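Local coordinates for uncharacterized protein (PDB 4FR9), which is of unknown function but belongs to a putative beta-lactamase-inhibitor-like family related to PepSY domains, at residues E64-S69 with V91-I96. Numbering follows the deposited sequence.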
loop_
_atom_site.group_PDB
_atom_site.type_symbol
_atom_site.label_atom_id
_atom_site.label_comp_id
_atom_site.label_asym_id
_atom_site.label_seq_id
_atom_site.Cartn_x
_atom_site.Cartn_y
_atom_site.Cartn_z
ATOM N N GLU A 64 -1.771 0.058 -2.778
ATOM C CA GLU A 64 -1.477 0.745 -1.536
ATOM C C GLU A 64 -2.335 1.997 -1.461
ATOM O O GLU A 64 -2.314 2.814 -2.381
ATOM C CB GLU A 64 -0.000 1.149 -1.501
ATOM C CG GLU A 64 0.344 1.908 -0.253
ATOM C CD GLU A 64 1.811 2.231 -0.091
ATOM O OE1 GLU A 64 2.674 1.561 -0.706
ATOM O OE2 GLU A 64 2.131 3.135 0.727
ATOM N N THR A 65 -3.079 2.129 -0.353
ATOM C CA THR A 65 -3.937 3.282 -0.105
ATOM C C THR A 65 -3.409 4.060 1.082
ATOM O O THR A 65 -3.196 3.485 2.157
ATOM C CB THR A 65 -5.366 2.841 0.167
ATOM O OG1 THR A 65 -5.852 2.110 -0.968
ATOM C CG2 THR A 65 -6.268 4.034 0.442
ATOM N N GLU A 66 -3.229 5.362 0.915
ATOM C CA GLU A 66 -2.811 6.202 2.004
ATOM C C GLU A 66 -3.992 6.518 2.945
ATOM O O GLU A 66 -5.060 6.903 2.493
ATOM C CB GLU A 66 -2.209 7.487 1.439
ATOM C CG GLU A 66 -1.673 8.423 2.468
ATOM C CD GLU A 66 -0.530 7.815 3.229
ATOM O OE1 GLU A 66 0.529 7.535 2.615
ATOM O OE2 GLU A 66 -0.697 7.601 4.438
ATOM N N LEU A 67 -3.786 6.303 4.244
ATOM C CA LEU A 67 -4.768 6.667 5.270
ATOM C C LEU A 67 -4.204 7.871 6.053
ATOM O O LEU A 67 -3.023 8.131 6.066
ATOM C CB LEU A 67 -5.054 5.478 6.184
ATOM C CG LEU A 67 -5.772 4.303 5.516
ATOM C CD1 LEU A 67 -6.052 3.190 6.546
ATOM C CD2 LEU A 67 -7.045 4.676 4.718
ATOM N N ASN A 68 -5.067 8.648 6.669
ATOM C CA ASN A 68 -4.581 9.959 7.230
ATOM C C ASN A 68 -3.964 9.763 8.644
ATOM O O ASN A 68 -3.073 10.499 9.097
ATOM C CB ASN A 68 -5.702 11.026 7.283
ATOM C CG ASN A 68 -6.316 11.340 5.906
ATOM O OD1 ASN A 68 -5.632 11.276 4.873
ATOM N ND2 ASN A 68 -7.612 11.706 5.901
ATOM N N SER A 69 -4.394 8.708 9.327
ATOM C CA SER A 69 -4.118 8.571 10.764
ATOM C C SER A 69 -4.618 7.221 11.213
ATOM O O SER A 69 -5.373 6.564 10.500
ATOM C CB SER A 69 -4.734 9.703 11.578
ATOM O OG SER A 69 -5.997 9.421 12.133
ATOM N N VAL A 91 3.563 7.791 15.488
ATOM C CA VAL A 91 3.066 7.258 14.225
ATOM C C VAL A 91 3.499 8.177 13.089
ATOM O O VAL A 91 3.153 9.384 13.054
ATOM C CB VAL A 91 1.525 7.077 14.231
ATOM C CG1 VAL A 91 1.031 6.581 12.862
ATOM C CG2 VAL A 91 1.074 6.138 15.370
ATOM N N ASP A 92 4.229 7.593 12.144
ATOM C CA ASP A 92 4.690 8.286 10.966
ATOM C C ASP A 92 3.803 8.150 9.745
ATOM O O ASP A 92 3.738 9.060 8.926
ATOM C CB ASP A 92 6.082 7.792 10.543
ATOM C CG ASP A 92 7.184 8.248 11.476
ATOM O OD1 ASP A 92 6.984 9.195 12.273
ATOM O OD2 ASP A 92 8.263 7.628 11.400
ATOM N N ASP A 93 3.158 6.998 9.564
ATOM C CA ASP A 93 2.257 6.816 8.442
ATOM C C ASP A 93 1.359 5.627 8.695
ATOM O O ASP A 93 1.621 4.786 9.559
ATOM C CB ASP A 93 2.978 6.635 7.101
ATOM C CG ASP A 93 2.097 6.990 5.902
ATOM O OD1 ASP A 93 0.952 7.478 6.096
ATOM O OD2 ASP A 93 2.565 6.808 4.754
ATOM N N VAL A 94 0.261 5.616 7.957
ATOM C CA VAL A 94 -0.743 4.566 8.010
ATOM C C VAL A 94 -1.220 4.298 6.598
ATOM O O VAL A 94 -1.660 5.233 5.929
ATOM C CB VAL A 94 -1.933 4.959 8.902
ATOM C CG1 VAL A 94 -2.872 3.794 9.024
ATOM C CG2 VAL A 94 -1.469 5.438 10.291
ATOM N N VAL A 95 -1.135 3.053 6.149
ATOM C CA VAL A 95 -1.575 2.681 4.804
ATOM C C VAL A 95 -2.316 1.362 4.847
ATOM O O VAL A 95 -2.193 0.596 5.807
ATOM C CB VAL A 95 -0.417 2.635 3.762
ATOM C CG1 VAL A 95 0.375 3.958 3.740
ATOM C CG2 VAL A 95 0.511 1.472 4.027
ATOM N N ILE A 96 -3.026 1.072 3.766
ATOM C CA ILE A 96 -3.615 -0.224 3.494
ATOM C C ILE A 96 -2.915 -0.846 2.294
ATOM O O ILE A 96 -2.684 -0.147 1.299
ATOM C CB ILE A 96 -5.089 -0.184 3.086
ATOM C CG1 ILE A 96 -5.850 0.827 3.930
ATOM C CG2 ILE A 96 -5.716 -1.607 3.259
ATOM C CD1 ILE A 96 -7.331 0.914 3.581
#
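Thr65 and Ile96 form an antiparallel hydrogen-bonded pair: Thr65 N reaches Ile96 O at 2.8 Å and Ile96 N reaches Thr65 O at 2.9 Å, both nearly straight and in the carbonyl plane. Next comes Glu66 with Val95, a non-hydrogen-bonded pair. A third bond, Leu67 N to Val94 O at 2.9 Å, is more bent (152°), its donor tilted out of the carbonyl plane. Weaker CA-H...O contacts, Glu64 CA to Ile96 O (angle at H 148°) and Val95 CA to Thr65 O, supplement this ladder.

Apolar packing gathers on the face of Leu67, Val94 and Ile96. CD1 of Leu67 meets CG1 of Ile96 at 3.5 Å in the modelled conformer of Ile96, while CB of Leu67 lies 4.0 Å from CG1 of Val94, whose CG2 leans on the backbone of Ser69.

On the Glu66 and Val95 face, the contact is acidic. Glu66 and Asp93 each have an alternate conformer, which leaves their mutual arrangement doubtful: in the modelled copies Glu66, bent at chi2, brings its carboxylate to that of Asp93 with the planes 12° apart, and the 2.3 Å approach of Glu66 OE2 to Asp93 OD1 is equally uncertain. The extended Glu64 sets OE2 3.6 Å from Val95 CG1.

This pairing joins neighbouring strands 60-67 and 90-98 within the antiparallel sheet, linked in sequence through helix 75-83. Strand 105-112 flanks 90-98 on its other edge, where Asp92 and Asp93 both face Thr110 in a classic beta bulge.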